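Local coordinates for scarecrow-like protein 3 (Arabidopsis thaliana, PDB 6KPB) that probably acts as a transcription factor of the GRAS family in plant development and binds zinc finger proteins of the IDD type, at residues A[370-378]-A[392-401]. Numbering follows the deposited sequence.
Sequences TYAALFDCL and VEKMLFGEEI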
ATOM      1  N   THR A 370     -18.841  -6.519  19.697  1.00 86.42           N
ATOM      2  CA  THR A 370     -18.470  -5.114  19.832  1.00 84.87           C
ATOM      3  C   THR A 370     -18.473  -4.413  18.480  1.00 87.73           C
ATOM      4  O   THR A 370     -19.105  -3.363  18.313  1.00 94.80           O
ATOM      5  CB  THR A 370     -17.096  -4.990  20.495  1.00 89.77           C
ATOM      6  OG1 THR A 370     -17.137  -5.569  21.806  1.00 90.83           O
ATOM      7  CG2 THR A 370     -16.689  -3.527  20.606  1.00 78.28           C
ATOM      8  N   TYR A 371     -17.777  -4.984  17.497  1.00 87.59           N
ATOM      9  CA  TYR A 371     -17.657  -4.325  16.203  1.00 79.78           C
ATOM     10  C   TYR A 371     -18.909  -4.469  15.350  1.00 83.07           C
ATOM     11  O   TYR A 371     -19.093  -3.682  14.417  1.00 86.01           O
ATOM     12  CB  TYR A 371     -16.430  -4.855  15.462  1.00 74.10           C
ATOM     13  CG  TYR A 371     -15.142  -4.399  16.105  1.00 76.72           C
ATOM     14  CD1 TYR A 371     -14.602  -3.152  15.815  1.00 85.01           C
ATOM     15  CD2 TYR A 371     -14.484  -5.197  17.031  1.00 81.59           C
ATOM     16  CE1 TYR A 371     -13.432  -2.723  16.413  1.00 80.47           C
ATOM     17  CE2 TYR A 371     -13.315  -4.776  17.634  1.00 77.78           C
ATOM     18  CZ  TYR A 371     -12.794  -3.538  17.322  1.00 84.04           C
ATOM     19  OH  TYR A 371     -11.629  -3.116  17.922  1.00 80.90           O
ATOM     20  N   ALA A 372     -19.776  -5.440  15.648  1.00 80.11           N
ATOM     21  CA  ALA A 372     -21.089  -5.454  15.013  1.00 83.47           C
ATOM     22  C   ALA A 372     -21.879  -4.211  15.393  1.00 86.61           C
ATOM     23  O   ALA A 372     -22.600  -3.643  14.564  1.00 89.15           O
ATOM     24  CB  ALA A 372     -21.860  -6.716  15.399  1.00 70.16           C
ATOM     25  N   ALA A 373     -21.747  -3.770  16.645  1.00 76.63           N
ATOM     26  CA  ALA A 373     -22.394  -2.536  17.073  1.00 82.79           C
ATOM     27  C   ALA A 373     -21.763  -1.324  16.397  1.00 86.71           C
ATOM     28  O   ALA A 373     -22.470  -0.450  15.883  1.00 83.21           O
ATOM     29  CB  ALA A 373     -22.320  -2.408  18.595  1.00 76.53           C
ATOM     30  N   LEU A 374     -20.428  -1.258  16.385  1.00 79.46           N
ATOM     31  CA  LEU A 374     -19.747  -0.127  15.759  1.00 77.89           C
ATOM     32  C   LEU A 374     -20.043  -0.057  14.266  1.00 86.63           C
ATOM     33  O   LEU A 374     -20.314   1.022  13.729  1.00 85.65           O
ATOM     34  CB  LEU A 374     -18.243  -0.217  16.008  1.00 84.48           C
ATOM     35  CG  LEU A 374     -17.786   0.164  17.418  1.00 91.97           C
ATOM     36  CD1 LEU A 374     -16.360  -0.295  17.664  1.00 80.71           C
ATOM     37  CD2 LEU A 374     -17.912   1.667  17.622  1.00 81.93           C
ATOM     38  N   PHE A 375     -20.000  -1.201  13.577  1.00 86.76           N
ATOM     39  CA  PHE A 375     -20.392  -1.234  12.173  1.00 77.71           C
ATOM     40  C   PHE A 375     -21.878  -0.962  11.985  1.00 88.77           C
ATOM     41  O   PHE A 375     -22.294  -0.606  10.877  1.00 97.46           O
ATOM     42  CB  PHE A 375     -20.032  -2.585  11.553  1.00 79.05           C
ATOM     43  CG  PHE A 375     -18.601  -2.689  11.104  1.00 77.40           C
ATOM     44  CD1 PHE A 375     -17.562  -2.613  12.019  1.00 75.42           C
ATOM     45  CD2 PHE A 375     -18.294  -2.879   9.765  1.00 77.34           C
ATOM     46  CE1 PHE A 375     -16.246  -2.716  11.606  1.00 69.64           C
ATOM     47  CE2 PHE A 375     -16.981  -2.981   9.347  1.00 75.34           C
ATOM     48  CZ  PHE A 375     -15.956  -2.900  10.270  1.00 76.00           C
ATOM     49  N   ASP A 376     -22.686  -1.123  13.035  1.00100.06           N
ATOM     50  CA  ASP A 376     -24.119  -0.886  12.906  1.00 95.31           C
ATOM     51  C   ASP A 376     -24.427   0.607  12.860  1.00 98.50           C
ATOM     52  O   ASP A 376     -25.317   1.036  12.116  1.00 97.62           O
ATOM     53  CB  ASP A 376     -24.868  -1.560  14.057  1.00105.23           C
ATOM     54  CG  ASP A 376     -26.312  -1.877  13.712  1.00127.12           C
ATOM     55  OD1 ASP A 376     -26.977  -1.042  13.067  1.00134.21           O
ATOM     56  OD2 ASP A 376     -26.783  -2.969  14.094  1.00137.72           O
ATOM     57  N   CYS A 377     -23.705   1.412  13.648  1.00 83.33           N
ATOM     58  CA  CYS A 377     -23.892   2.860  13.608  1.00 93.57           C
ATOM     59  C   CYS A 377     -23.726   3.391  12.191  1.00 86.77           C
ATOM     60  O   CYS A 377     -24.593   4.105  11.674  1.00 99.56           O
ATOM     61  CB  CYS A 377     -22.897   3.556  14.542  1.00 84.73           C
ATOM     62  SG  CYS A 377     -22.580   2.735  16.112  1.00126.08           S
ATOM     63  N   LEU A 378     -22.611   3.042  11.546  1.00 71.58           N
ATOM     64  CA  LEU A 378     -22.343   3.536  10.200  1.00 79.80           C
ATOM     65  C   LEU A 378     -23.415   3.087   9.218  1.00 84.76           C
ATOM     66  O   LEU A 378     -23.777   3.831   8.300  1.00 93.25           O
ATOM     67  CB  LEU A 378     -20.963   3.069   9.741  1.00 83.77           C
ATOM     68  CG  LEU A 378     -19.790   3.684  10.503  1.00 77.95           C
ATOM     69  CD1 LEU A 378     -18.489   2.979  10.166  1.00 78.44           C
ATOM     70  CD2 LEU A 378     -19.691   5.168  10.191  1.00 79.80           C
ATOM     71  N   VAL A 392     -12.844   4.450   7.593  1.00 71.71           N
ATOM     72  CA  VAL A 392     -12.957   4.191   9.026  1.00 74.89           C
ATOM     73  C   VAL A 392     -13.063   2.694   9.286  1.00 81.83           C
ATOM     74  O   VAL A 392     -12.383   2.146  10.163  1.00 80.92           O
ATOM     75  CB  VAL A 392     -14.156   4.956   9.616  1.00 78.39           C
ATOM     76  CG1 VAL A 392     -14.447   4.486  11.033  1.00 74.83           C
ATOM     77  CG2 VAL A 392     -13.892   6.455   9.590  1.00 78.22           C
ATOM     78  N   GLU A 393     -13.908   2.007   8.514  1.00 80.37           N
ATOM     79  CA  GLU A 393     -14.113   0.578   8.730  1.00 80.56           C
ATOM     80  C   GLU A 393     -12.833  -0.214   8.492  1.00 78.96           C
ATOM     81  O   GLU A 393     -12.562  -1.190   9.199  1.00 89.80           O
ATOM     82  CB  GLU A 393     -15.243   0.072   7.833  1.00 78.48           C
ATOM     83  CG  GLU A 393     -16.629   0.501   8.294  1.00 80.84           C
ATOM     84  CD  GLU A 393     -17.706   0.217   7.264  1.00 94.28           C
ATOM     85  OE1 GLU A 393     -17.357  -0.049   6.092  1.00 95.14           O
ATOM     86  OE2 GLU A 393     -18.901   0.261   7.623  1.00 93.70           O
ATOM     87  N   LYS A 394     -12.027   0.197   7.513  1.00 82.43           N
ATOM     88  CA  LYS A 394     -10.794  -0.521   7.198  1.00 85.63           C
ATOM     89  C   LYS A 394      -9.614  -0.050   8.045  1.00 79.09           C
ATOM     90  O   LYS A 394      -9.003  -0.845   8.767  1.00 82.06           O
ATOM     91  CB  LYS A 394     -10.458  -0.366   5.748  1.00 87.60           C
ATOM     92  CG  LYS A 394      -8.994  -0.494   5.479  1.00 88.68           C
ATOM     93  CD  LYS A 394      -8.706  -1.301   4.249  1.00 92.48           C
ATOM     94  CE  LYS A 394      -7.658  -2.342   4.558  1.00102.25           C
ATOM     95  NZ  LYS A 394      -6.919  -2.743   3.349  1.00113.81           N
ATOM     96  N   MET A 395      -9.274   1.239   7.958  1.00 79.38           N
ATOM     97  CA  MET A 395      -8.034   1.725   8.556  1.00 79.23           C
ATOM     98  C   MET A 395      -8.079   1.758  10.078  1.00 82.73           C
ATOM     99  O   MET A 395      -7.019   1.779  10.710  1.00 92.06           O
ATOM    100  CB  MET A 395      -7.698   3.116   8.019  1.00 83.88           C
ATOM    101  CG  MET A 395      -7.478   3.164   6.518  1.00 91.01           C
ATOM    102  SD  MET A 395      -6.777   4.726   5.956  1.00107.49           S
ATOM    103  CE  MET A 395      -6.623   4.399   4.199  1.00120.96           C
ATOM    104  N   LEU A 396      -9.267   1.761  10.681  1.00 84.49           N
ATOM    105  CA  LEU A 396      -9.397   1.809  12.134  1.00 75.60           C
ATOM    106  C   LEU A 396      -9.908   0.482  12.684  1.00 77.98           C
ATOM    107  O   LEU A 396      -9.140  -0.265  13.296  1.00 83.68           O
ATOM    108  CB  LEU A 396     -10.307   2.965  12.552  1.00 76.91           C
ATOM    109  CG  LEU A 396      -9.724   4.365  12.347  1.00 91.73           C
ATOM    110  CD1 LEU A 396     -10.681   5.432  12.856  1.00 99.71           C
ATOM    111  CD2 LEU A 396      -8.369   4.486  13.028  1.00 98.74           C
ATOM    112  N   PHE A 397     -11.191   0.166  12.487  1.00 80.82           N
ATOM    113  CA  PHE A 397     -11.743  -1.064  13.044  1.00 71.87           C
ATOM    114  C   PHE A 397     -11.074  -2.291  12.441  1.00 77.15           C
ATOM    115  O   PHE A 397     -10.817  -3.275  13.143  1.00 82.30           O
ATOM    116  CB  PHE A 397     -13.253  -1.115  12.815  1.00 76.70           C
ATOM    117  CG  PHE A 397     -13.988   0.086  13.340  1.00 80.92           C
ATOM    118  CD1 PHE A 397     -13.539   0.754  14.468  1.00 72.95           C
ATOM    119  CD2 PHE A 397     -15.126   0.550  12.700  1.00 81.56           C
ATOM    120  CE1 PHE A 397     -14.215   1.860  14.950  1.00 77.70           C
ATOM    121  CE2 PHE A 397     -15.804   1.654  13.176  1.00 74.38           C
ATOM    122  CZ  PHE A 397     -15.349   2.309  14.303  1.00 79.66           C
ATOM    123  N   GLY A 398     -10.781  -2.250  11.139  1.00 71.12           N
ATOM    124  CA  GLY A 398     -10.115  -3.378  10.507  1.00 69.57           C
ATOM    125  C   GLY A 398      -8.741  -3.643  11.090  1.00 77.67           C
ATOM    126  O   GLY A 398      -8.354  -4.796  11.291  1.00 82.46           O
ATOM    127  N   GLU A 399      -7.985  -2.578  11.373  1.00 81.92           N
ATOM    128  CA  GLU A 399      -6.668  -2.755  11.975  1.00 81.23           C
ATOM    129  C   GLU A 399      -6.777  -3.284  13.399  1.00 84.07           C
ATOM    130  O   GLU A 399      -5.985  -4.138  13.811  1.00 89.50           O
ATOM    131  CB  GLU A 399      -5.896  -1.437  11.948  1.00 87.28           C
ATOM    132  CG  GLU A 399      -5.293  -1.122  10.594  1.00 99.10           C
ATOM    133  CD  GLU A 399      -4.362  -2.219  10.115  1.00112.34           C
ATOM    134  OE1 GLU A 399      -3.548  -2.707  10.928  1.00120.24           O
ATOM    135  OE2 GLU A 399      -4.454  -2.602   8.930  1.00116.00           O
ATOM    136  N   GLU A 400      -7.753  -2.789  14.162  1.00 75.51           N
ATOM    137  CA  GLU A 400      -7.948  -3.290  15.517  1.00 78.89           C
ATOM    138  C   GLU A 400      -8.412  -4.740  15.504  1.00 85.02           C
ATOM    139  O   GLU A 400      -7.909  -5.565  16.276  1.00 85.19           O
ATOM    140  CB  GLU A 400      -8.943  -2.404  16.262  1.00 80.44           C
ATOM    141  CG  GLU A 400      -8.486  -0.959  16.409  1.00 92.34           C
ATOM    142  CD  GLU A 400      -9.538  -0.073  17.048  1.00 96.76           C
ATOM    143  OE1 GLU A 400     -10.659  -0.565  17.298  1.00 93.21           O
ATOM    144  OE2 GLU A 400      -9.244   1.114  17.298  1.00 93.77           O
ATOM    145  N   ILE A 401      -9.364  -5.072  14.628  1.00 81.41           N
ATOM    146  CA  ILE A 401      -9.821  -6.455  14.504  1.00 75.98           C
ATOM    147  C   ILE A 401      -8.660  -7.363  14.119  1.00 82.04           C
ATOM    148  O   ILE A 401      -8.456  -8.429  14.712  1.00 76.73           O
ATOM    149  CB  ILE A 401     -10.973  -6.549  13.487  1.00 83.51           C
ATOM    150  CG1 ILE A 401     -12.246  -5.922  14.059  1.00 89.61           C
ATOM    151  CG2 ILE A 401     -11.219  -7.996  13.083  1.00 78.13           C
ATOM    152  CD1 ILE A 401     -13.340  -5.723  13.033  1.00 90.51           C
TER
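An antiparallel helical hairpin, made of helices 360-381 and 387-406, whose facing segments fall in the predicted PFYRE region of the GRAS domain, is joined here by an aromatic cluster of Tyr371, Phe375 and Phe397. The axes of the two short segments are nearly antiparallel and approach to 11.6 Å, a spacing filled by large side chains. Phe397 is the knob, set in a hole formed by Tyr371, Leu374, Phe375 and Leu378. Leu374 lies over one face of its ring, with CD1 4.1 Å from Phe397 CE1, while Leu378 CD1 reaches the ring edge. The side chains of Phe375 and Phe397 pass in opposite senses, Phe375 CE1 coming to 3.6 Å from Phe397 CB, with the rings meeting obliquely, planes inclined at 47°.

At one end of the cluster the extended chain of Glu393 passes obliquely across Phe375, its carboxylate almost parallel to the ring. Its CG makes an off-centre CH-pi contact and also meets Leu378 CD1 at 3.6 Å; the buried carboxylate is held by salt bridges to Arg389 and to Arg95; Thr92 and Ile96 of the same helix as Arg95, 92-109, pack on Phe375.

Toward the other end, Ile401 covers one face of Tyr371. With CG1 anti to its own carbonyl carbon (chi1 -71°), that branch sits 3.7 Å from the ring centroid, nearly on the normal, in a CH-pi contact. The side chains of Tyr371 and Glu400 cross at about a right angle, and Tyr371 OH donates a 2.8 Å hydrogen bond to Glu400 OE1, reaching it on the anti side, 20° out of the carboxylate plane.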